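Local coordinates for protein lipoxygenase (Cyanothece sp., PDB 5EK8) that probably inserts molecular oxygen into polyunsaturated fatty acids at a non-heme iron centre, acting as a 9R-lipoxygenase, at residues G242-S246 and E583-N587; I345-L351 and Y586-L591; Q341-I345 and S595-E599. All coordinates share one frame; numbering follows the deposited sequence.

Interaction 1: G242-S246 and E583-N587; sequences GYTRS and ELAYN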
loop_
_atom_site.group_PDB
_atom_site.type_symbol
_atom_site.label_atom_id
_atom_site.label_comp_id
_atom_site.label_asym_id
_atom_site.label_seq_id
_atom_site.Cartn_x
_atom_site.Cartn_y
_atom_site.Cartn_z
ATOM N N GLY A 242 18.012 -21.153 20.625
ATOM C CA GLY A 242 16.634 -21.599 20.723
ATOM C C GLY A 242 15.661 -20.628 21.363
ATOM O O GLY A 242 14.543 -21.017 21.711
ATOM N N TYR A 243 16.066 -19.370 21.525
ATOM C CA TYR A 243 15.193 -18.396 22.170
ATOM C C TYR A 243 13.933 -18.143 21.340
ATOM O O TYR A 243 12.829 -18.075 21.880
ATOM C CB TYR A 243 15.918 -17.065 22.430
ATOM C CG TYR A 243 14.957 -15.980 22.867
ATOM C CD1 TYR A 243 14.121 -16.179 23.960
ATOM C CD2 TYR A 243 14.855 -14.779 22.174
ATOM C CE1 TYR A 243 13.213 -15.215 24.358
ATOM C CE2 TYR A 243 13.949 -13.799 22.571
ATOM C CZ TYR A 243 13.128 -14.024 23.666
ATOM O OH TYR A 243 12.217 -13.069 24.077
ATOM N N THR A 244 14.092 -18.015 20.027
ATOM C CA THR A 244 12.959 -17.666 19.180
ATOM C C THR A 244 11.963 -18.811 19.013
ATOM O O THR A 244 10.853 -18.593 18.537
ATOM C CB THR A 244 13.407 -17.192 17.777
ATOM O OG1 THR A 244 14.061 -18.258 17.076
ATOM C CG2 THR A 244 14.335 -15.994 17.894
ATOM N N ARG A 245 12.347 -20.023 19.408
ATOM C CA ARG A 245 11.420 -21.154 19.351
ATOM C C ARG A 245 10.634 -21.311 20.664
ATOM O O ARG A 245 9.749 -22.161 20.767
ATOM C CB ARG A 245 12.159 -22.459 19.033
ATOM C CG ARG A 245 13.156 -22.379 17.888
ATOM C CD ARG A 245 12.526 -22.003 16.559
ATOM N NE ARG A 245 13.241 -20.885 15.940
ATOM C CZ ARG A 245 14.083 -20.984 14.911
ATOM N NH1 ARG A 245 14.328 -22.157 14.353
ATOM N NH2 ARG A 245 14.677 -19.899 14.433
ATOM N N SER A 246 10.946 -20.476 21.654
ATOM C CA SER A 246 10.319 -20.566 22.976
ATOM C C SER A 246 8.887 -20.025 23.001
ATOM O O SER A 246 8.462 -19.334 22.081
ATOM C CB SER A 246 11.159 -19.817 24.009
ATOM O OG SER A 246 11.167 -18.428 23.737
ATOM N N GLU A 583 14.125 -16.180 8.258
ATOM C CA GLU A 583 14.736 -17.475 8.545
ATOM C C GLU A 583 13.790 -18.634 8.225
ATOM O O GLU A 583 12.758 -18.809 8.874
ATOM C CB GLU A 583 15.173 -17.545 10.007
ATOM C CG GLU A 583 15.724 -18.895 10.418
ATOM C CD GLU A 583 16.088 -18.955 11.890
ATOM O OE1 GLU A 583 15.438 -18.248 12.693
ATOM O OE2 GLU A 583 17.032 -19.704 12.238
ATOM N N LEU A 584 14.179 -19.426 7.231
ATOM C CA LEU A 584 13.357 -20.503 6.684
ATOM C C LEU A 584 12.954 -21.556 7.709
ATOM O O LEU A 584 11.818 -22.040 7.701
ATOM C CB LEU A 584 14.100 -21.177 5.531
ATOM C CG LEU A 584 14.500 -20.237 4.393
ATOM C CD1 LEU A 584 15.716 -20.764 3.642
ATOM C CD2 LEU A 584 13.327 -20.042 3.445
ATOM N N ALA A 585 13.878 -21.915 8.592
ATOM C CA ALA A 585 13.593 -22.943 9.587
ATOM C C ALA A 585 12.491 -22.500 10.553
ATOM O O ALA A 585 11.784 -23.322 11.142
ATOM C CB ALA A 585 14.854 -23.297 10.351
ATOM N N TYR A 586 12.354 -21.189 10.703
ATOM C CA TYR A 586 11.471 -20.609 11.705
ATOM C C TYR A 586 10.102 -20.258 11.130
ATOM O O TYR A 586 9.087 -20.312 11.831
ATOM C CB TYR A 586 12.132 -19.367 12.304
ATOM C CG TYR A 586 11.256 -18.573 13.240
ATOM C CD1 TYR A 586 10.976 -19.029 14.521
ATOM C CD2 TYR A 586 10.717 -17.356 12.847
ATOM C CE1 TYR A 586 10.173 -18.297 15.381
ATOM C CE2 TYR A 586 9.920 -16.615 13.700
ATOM C CZ TYR A 586 9.653 -17.086 14.966
ATOM O OH TYR A 586 8.850 -16.352 15.812
ATOM N N ASN A 587 10.079 -19.911 9.850
ATOM C CA ASN A 587 8.845 -19.470 9.228
ATOM C C ASN A 587 8.857 -19.521 7.706
ATOM O O ASN A 587 9.908 -19.436 7.076
ATOM C CB ASN A 587 8.523 -18.048 9.681
ATOM C CG ASN A 587 7.046 -17.851 9.951
ATOM O OD1 ASN A 587 6.223 -18.670 9.544
ATOM N ND2 ASN A 587 6.701 -16.766 10.640
#
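The guanidinium of Arg245 has Tyr586 CB over one face, 3.4 Å above its plane and displaced toward the rim, while the carboxylate of Glu583 meets it at the edge. The ring of Tyr586 receives Arg245 differently: CD lies in the ring plane at the edge nearest CD1, at 3.9 Å, whereas NE approaches obliquely. Ring and guanidinium are inclined by 40°, so the pair is no flat stack.

The edge-on contact is a salt bridge, Arg245 NH2 to Glu583 OE1 at 2.5 Å. The two flat groups are turned 72° apart, and the other carboxylate oxygen, OE2, stands further from NH2, at 3.2 Å. Glu583 reaches across with CG anti to the backbone N (chi1 176°) and an extended chain, whereas the arginine bends at chi2 and chi3. That fold brings NE back to its own neighbour, donating to Thr244 OG1 at 3.0 Å, which probably restricts rotation of the guanidinium. NH1 forms a second salt bridge with Glu599, and Glu583 OE1 also pairs with Thr233, so both ends of the charged pair have further partners.

Residues 242-246 lie in the short loop between helices 232-239 and 247-256. Ser246 stands at the N-cap of the latter, and both its N and its OG donate to Tyr243 O. Across the contact, 583-587 belongs to the loop after helix 577-581; residues 584-586 have helical backbone angles, and Glu583 O accepts from Tyr586 N and Asn587 N.

Thr244 adds its backbone O, oblique to the ring and 3.2 Å from Tyr586 CE1, and its side-chain OG1, 4.1 Å from Tyr586 CD1. Tyr249 and Arg253 of helix 247-256 also touch the tyrosine, while Thr233 adds a contact from helix 232-239.

Interaction 2: I345-L351 and Y586-L591; sequences IFRTAAL and YNSLAL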
loop_
_atom_site.group_PDB
_atom_site.type_symbol
_atom_site.label_atom_id
_atom_site.label_comp_id
_atom_site.label_asym_id
_atom_site.label_seq_id
_atom_site.Cartn_x
_atom_site.Cartn_y
_atom_site.Cartn_z
ATOM N N ILE A 345 3.714 -24.305 12.573
ATOM C CA ILE A 345 2.560 -24.330 11.671
ATOM C C ILE A 345 1.685 -23.086 11.858
ATOM O O ILE A 345 1.315 -22.411 10.882
ATOM C CB ILE A 345 1.705 -25.594 11.879
ATOM C CG1 ILE A 345 2.455 -26.827 11.372
ATOM C CG2 ILE A 345 0.385 -25.465 11.140
ATOM C CD1 ILE A 345 1.645 -28.098 11.413
ATOM N N PHE A 346 1.371 -22.778 13.116
ATOM C CA PHE A 346 0.665 -21.545 13.429
ATOM C C PHE A 346 1.391 -20.346 12.846
ATOM O O PHE A 346 0.766 -19.485 12.226
ATOM C CB PHE A 346 0.510 -21.355 14.935
ATOM C CG PHE A 346 -0.264 -20.120 15.303
ATOM C CD1 PHE A 346 -1.645 -20.158 15.393
ATOM C CD2 PHE A 346 0.383 -18.921 15.545
ATOM C CE1 PHE A 346 -2.366 -19.022 15.722
ATOM C CE2 PHE A 346 -0.331 -17.784 15.874
ATOM C CZ PHE A 346 -1.706 -17.836 15.967
ATOM N N ARG A 347 2.707 -20.290 13.053
ATOM C CA ARG A 347 3.511 -19.178 12.545
ATOM C C ARG A 347 3.347 -18.984 11.041
ATOM O O ARG A 347 3.262 -17.856 10.557
ATOM C CB ARG A 347 4.989 -19.386 12.869
ATOM C CG ARG A 347 5.409 -18.856 14.216
ATOM C CD ARG A 347 6.916 -18.713 14.276
ATOM N NE ARG A 347 7.615 -19.992 14.149
ATOM C CZ ARG A 347 7.855 -20.813 15.166
ATOM N NH1 ARG A 347 7.451 -20.491 16.390
ATOM N NH2 ARG A 347 8.495 -21.956 14.961
ATOM N N THR A 348 3.306 -20.090 10.308
ATOM C CA THR A 348 3.203 -20.024 8.856
ATOM C C THR A 348 1.812 -19.569 8.423
ATOM O O THR A 348 1.670 -18.763 7.490
ATOM C CB THR A 348 3.515 -21.378 8.207
ATOM O OG1 THR A 348 2.644 -22.377 8.753
ATOM C CG2 THR A 348 4.960 -21.771 8.467
ATOM N N ALA A 349 0.785 -20.083 9.091
ATOM C CA ALA A 349 -0.571 -19.622 8.795
ATOM C C ALA A 349 -0.673 -18.120 9.067
ATOM O O ALA A 349 -1.301 -17.374 8.308
ATOM C CB ALA A 349 -1.601 -20.392 9.607
ATOM N N ALA A 350 -0.017 -17.682 10.137
ATOM C CA ALA A 350 -0.041 -16.282 10.537
ATOM C C ALA A 350 0.754 -15.418 9.570
ATOM O O ALA A 350 0.455 -14.238 9.399
ATOM C CB ALA A 350 0.492 -16.125 11.949
ATOM N N LEU A 351 1.763 -16.004 8.936
ATOM C CA LEU A 351 2.604 -15.244 8.019
ATOM C C LEU A 351 1.898 -15.072 6.683
ATOM O O LEU A 351 1.888 -13.980 6.113
ATOM C CB LEU A 351 3.964 -15.916 7.812
ATOM C CG LEU A 351 4.968 -15.069 7.022
ATOM C CD1 LEU A 351 5.595 -14.034 7.922
ATOM C CD2 LEU A 351 6.042 -15.924 6.370
ATOM N N TYR A 586 12.354 -21.189 10.703
ATOM C CA TYR A 586 11.471 -20.609 11.705
ATOM C C TYR A 586 10.102 -20.258 11.130
ATOM O O TYR A 586 9.087 -20.312 11.831
ATOM C CB TYR A 586 12.132 -19.367 12.304
ATOM C CG TYR A 586 11.256 -18.573 13.240
ATOM C CD1 TYR A 586 10.976 -19.029 14.521
ATOM C CD2 TYR A 586 10.717 -17.356 12.847
ATOM C CE1 TYR A 586 10.173 -18.297 15.381
ATOM C CE2 TYR A 586 9.920 -16.615 13.700
ATOM C CZ TYR A 586 9.653 -17.086 14.966
ATOM O OH TYR A 586 8.850 -16.352 15.812
ATOM N N ASN A 587 10.079 -19.911 9.850
ATOM C CA ASN A 587 8.845 -19.470 9.228
ATOM C C ASN A 587 8.857 -19.521 7.706
ATOM O O ASN A 587 9.908 -19.436 7.076
ATOM C CB ASN A 587 8.523 -18.048 9.681
ATOM C CG ASN A 587 7.046 -17.851 9.951
ATOM O OD1 ASN A 587 6.223 -18.670 9.544
ATOM N ND2 ASN A 587 6.701 -16.766 10.640
ATOM N N SER A 588 7.671 -19.680 7.129
ATOM C CA SER A 588 7.489 -19.621 5.685
ATOM C C SER A 588 6.023 -19.329 5.364
ATOM O O SER A 588 5.183 -19.255 6.265
ATOM C CB SER A 588 7.939 -20.923 5.024
ATOM O OG SER A 588 7.333 -22.040 5.644
ATOM N N LEU A 589 5.715 -19.154 4.085
ATOM C CA LEU A 589 4.347 -18.857 3.681
ATOM C C LEU A 589 3.518 -20.130 3.576
ATOM O O LEU A 589 2.296 -20.069 3.415
ATOM C CB LEU A 589 4.333 -18.097 2.354
ATOM C CG LEU A 589 4.911 -16.680 2.421
ATOM C CD1 LEU A 589 5.067 -16.085 1.027
ATOM C CD2 LEU A 589 4.029 -15.794 3.277
ATOM N N ALA A 590 4.185 -21.277 3.692
ATOM C CA ALA A 590 3.521 -22.576 3.641
ATOM C C ALA A 590 4.459 -23.711 4.034
ATOM O O ALA A 590 5.672 -23.523 4.131
ATOM C CB ALA A 590 2.954 -22.829 2.247
ATOM N N LEU A 591 3.886 -24.891 4.256
ATOM C CA LEU A 591 4.663 -26.100 4.515
ATOM C C LEU A 591 4.200 -27.227 3.590
ATOM O O LEU A 591 3.177 -27.101 2.912
ATOM C CB LEU A 591 4.540 -26.523 5.980
ATOM C CG LEU A 591 5.042 -25.533 7.040
ATOM C CD1 LEU A 591 4.880 -26.107 8.439
ATOM C CD2 LEU A 591 6.490 -25.149 6.795
#
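Arg347 lies across the ring of Tyr586, its CD 3.6 Å from the ring centroid and 28° off the normal, a CH-pi contact over the face. The guanidinium follows the same face at only 11° to the ring, with Tyr586 CE1 over its rim. A bend at chi3 (-63°) turns NE back to donate to Tyr586 O at 2.8 Å, so ring and carbonyl of one residue hold the arginine together.

Close packing continues at Thr348, the next residue. Its CB meets Ser588 O at 3.3 Å, its CA makes a C-H...O contact with that same oxygen, and its CG2 faces Asn587 OD1, Ser588 OG and Leu591. Its OG1 is turned to Ile345 O of its own helix. Asn587 lays its amide along the helix backbone without a direct bond to it: ND2 donates instead to Glu580 O. Leu351 CD2 packs against both Ser588 O, at 3.4 Å, and Leu589 CD2, at 3.7 Å.

The contact thins at Ile345, whose CG1 makes a single touch on Leu591 CD1 at 3.9 Å. Arg347 marks the side nearer solvent, being partly exposed where its partners are buried.

A long loop thus packs along helix 337-377, which carries iron ligands of this lipoxygenase, with strand 291-300 against Ile345, helix 608-623 against Leu351 and Ser588, and helix 247-256 beside Arg347 and Tyr586.

Interaction 3: Q341-I345 and S595-E599; sequences QAKRI and SFGSE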
loop_
_atom_site.group_PDB
_atom_site.type_symbol
_atom_site.label_atom_id
_atom_site.label_comp_id
_atom_site.label_asym_id
_atom_site.label_seq_id
_atom_site.Cartn_x
_atom_site.Cartn_y
_atom_site.Cartn_z
ATOM N N GLN A 341 6.428 -28.035 16.588
ATOM C CA GLN A 341 5.958 -28.130 15.209
ATOM C C GLN A 341 4.591 -27.461 15.036
ATOM O O GLN A 341 4.331 -26.810 14.017
ATOM C CB GLN A 341 5.907 -29.598 14.773
ATOM C CG GLN A 341 7.291 -30.217 14.591
ATOM C CD GLN A 341 7.298 -31.726 14.765
ATOM O OE1 GLN A 341 6.250 -32.358 14.897
ATOM N NE2 GLN A 341 8.489 -32.310 14.776
ATOM N N ALA A 342 3.728 -27.609 16.040
ATOM C CA ALA A 342 2.453 -26.897 16.052
ATOM C C ALA A 342 2.684 -25.386 16.025
ATOM O O ALA A 342 2.033 -24.660 15.263
ATOM C CB ALA A 342 1.628 -27.288 17.270
ATOM N N LYS A 343 3.619 -24.917 16.848
ATOM C CA LYS A 343 3.921 -23.488 16.908
ATOM C C LYS A 343 4.432 -22.971 15.564
ATOM O O LYS A 343 4.084 -21.865 15.132
ATOM C CB LYS A 343 4.938 -23.195 18.013
ATOM C CG LYS A 343 4.320 -23.031 19.391
ATOM C CD LYS A 343 5.368 -22.684 20.436
ATOM C CE LYS A 343 6.384 -23.805 20.596
ATOM N NZ LYS A 343 7.268 -23.601 21.780
ATOM N N ARG A 344 5.250 -23.776 14.895
ATOM C CA ARG A 344 5.738 -23.383 13.577
ATOM C C ARG A 344 4.594 -23.303 12.554
ATOM O O ARG A 344 4.516 -22.350 11.763
ATOM C CB ARG A 344 6.814 -24.354 13.092
ATOM C CG ARG A 344 7.418 -23.979 11.747
ATOM C CD ARG A 344 8.466 -24.987 11.346
ATOM N NE ARG A 344 8.918 -24.818 9.970
ATOM C CZ ARG A 344 9.530 -25.773 9.278
ATOM N NH1 ARG A 344 9.746 -26.957 9.838
ATOM N NH2 ARG A 344 9.920 -25.551 8.030
ATOM N N ILE A 345 3.714 -24.305 12.573
ATOM C CA ILE A 345 2.560 -24.330 11.671
ATOM C C ILE A 345 1.685 -23.086 11.858
ATOM O O ILE A 345 1.315 -22.411 10.882
ATOM C CB ILE A 345 1.705 -25.594 11.879
ATOM C CG1 ILE A 345 2.455 -26.827 11.372
ATOM C CG2 ILE A 345 0.385 -25.465 11.140
ATOM C CD1 ILE A 345 1.645 -28.098 11.413
ATOM N N SER A 595 3.699 -31.345 6.866
ATOM C CA SER A 595 4.073 -30.195 7.690
ATOM C C SER A 595 4.606 -30.574 9.069
ATOM O O SER A 595 4.962 -29.700 9.859
ATOM C CB SER A 595 2.882 -29.248 7.861
ATOM O OG SER A 595 2.378 -28.822 6.610
ATOM N N PHE A 596 4.660 -31.867 9.362
ATOM C CA PHE A 596 5.126 -32.326 10.664
ATOM C C PHE A 596 6.486 -33.003 10.570
ATOM O O PHE A 596 6.658 -33.987 9.852
ATOM C CB PHE A 596 4.114 -33.280 11.296
ATOM C CG PHE A 596 3.011 -32.586 12.038
ATOM C CD1 PHE A 596 3.212 -32.131 13.330
ATOM C CD2 PHE A 596 1.768 -32.401 11.452
ATOM C CE1 PHE A 596 2.199 -31.495 14.025
ATOM C CE2 PHE A 596 0.745 -31.767 12.141
ATOM C CZ PHE A 596 0.962 -31.312 13.429
ATOM N N GLY A 597 7.449 -32.462 11.307
ATOM C CA GLY A 597 8.799 -32.989 11.329
ATOM C C GLY A 597 9.721 -31.949 11.923
ATOM O O GLY A 597 9.286 -30.837 12.225
ATOM N N SER A 598 10.989 -32.307 12.101
ATOM C CA SER A 598 11.988 -31.360 12.585
ATOM C C SER A 598 12.065 -30.157 11.653
ATOM O O SER A 598 11.741 -30.259 10.471
ATOM C CB SER A 598 13.358 -32.032 12.697
ATOM O OG SER A 598 14.351 -31.101 13.086
ATOM N N GLU A 599 12.501 -29.017 12.177
ATOM C CA GLU A 599 12.553 -27.804 11.367
ATOM C C GLU A 599 13.775 -27.782 10.445
ATOM O O GLU A 599 14.089 -26.757 9.839
ATOM C CB GLU A 599 12.540 -26.562 12.260
ATOM C CG GLU A 599 13.652 -26.503 13.279
ATOM C CD GLU A 599 13.775 -25.133 13.906
ATOM O OE1 GLU A 599 12.976 -24.810 14.809
ATOM O OE2 GLU A 599 14.668 -24.366 13.488
HETATM O O HOH W 1 5.946 -27.904 11.837
#
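Gln341 gives up the most surface here, laying its side chain over the Phe596-Gly597 stretch of the loop. Its CG is 3.2 Å from Gly597 O, and the amide continues along the same peptide, with NE2 3.1 Å from that oxygen. OE1 points at the phenylalanine, meeting CD1 at 3.4 Å in the ring plane, with amide and ring 76° apart. A chain extended beyond CG (chi2 155°) carries the amide out to the loop. With an alanine here, the Phe596 ring edge and the Gly597 peptide would probably lose the amide that lies against them.

Ile345, one helical turn on, takes the face of the ring that Gln341 meets at the edge. Its CD1 sits 3.8 Å above the ring plane, offset toward the CE2-CZ rim, a CH-pi contact with the centroid 4.1 Å away. The same methyl packs on Ser595 CB. Phe596 also touches Ile311 and Glu329, so this structural packing, away from the metal sites, joins helix 337-377 to the loop and to strands 303-313 and 329-331.

A water between helix and loop donates to Gln341 O (2.9 Å) and Ser595 O (2.8 Å). Further out, Arg344 NH1 rests on Glu599 CA, yet the carboxylate leads away.

The chemistry is accordingly mixed: apolar contact with an aromatic ring, an amide laid on a peptide, and a water satisfying two carbonyls that could not bond each other directly. No salt bridge joins the two segments themselves; Glu599 pairs instead with Arg245, directing its charge to a third segment.

One long loop, between helices 577-581 and 608-623, supplies the second segment of all three interactions. Interactions 1 and 2 share Tyr586 and Asn587, with centres 11 Å apart; interactions 2 and 3 share Ile345, with centres 9 Å apart. Interactions 1 and 3 are joined by charge: Arg245 NH1 pairs with Glu599 OE2 at 2.4 Å, and Lys343 NZ probably bonds Arg245 O. Helix 337-377 also carries the iron ligands His359 and His364, and interaction 2 comes nearest to them. The Leu351 side chain is about 13 Å from the iron ion; the Leu589 side chain is about 9 Å from that of His359 and about 9 Å from the sodium ion. Interactions 1 and 3 lie away from the annotated sites.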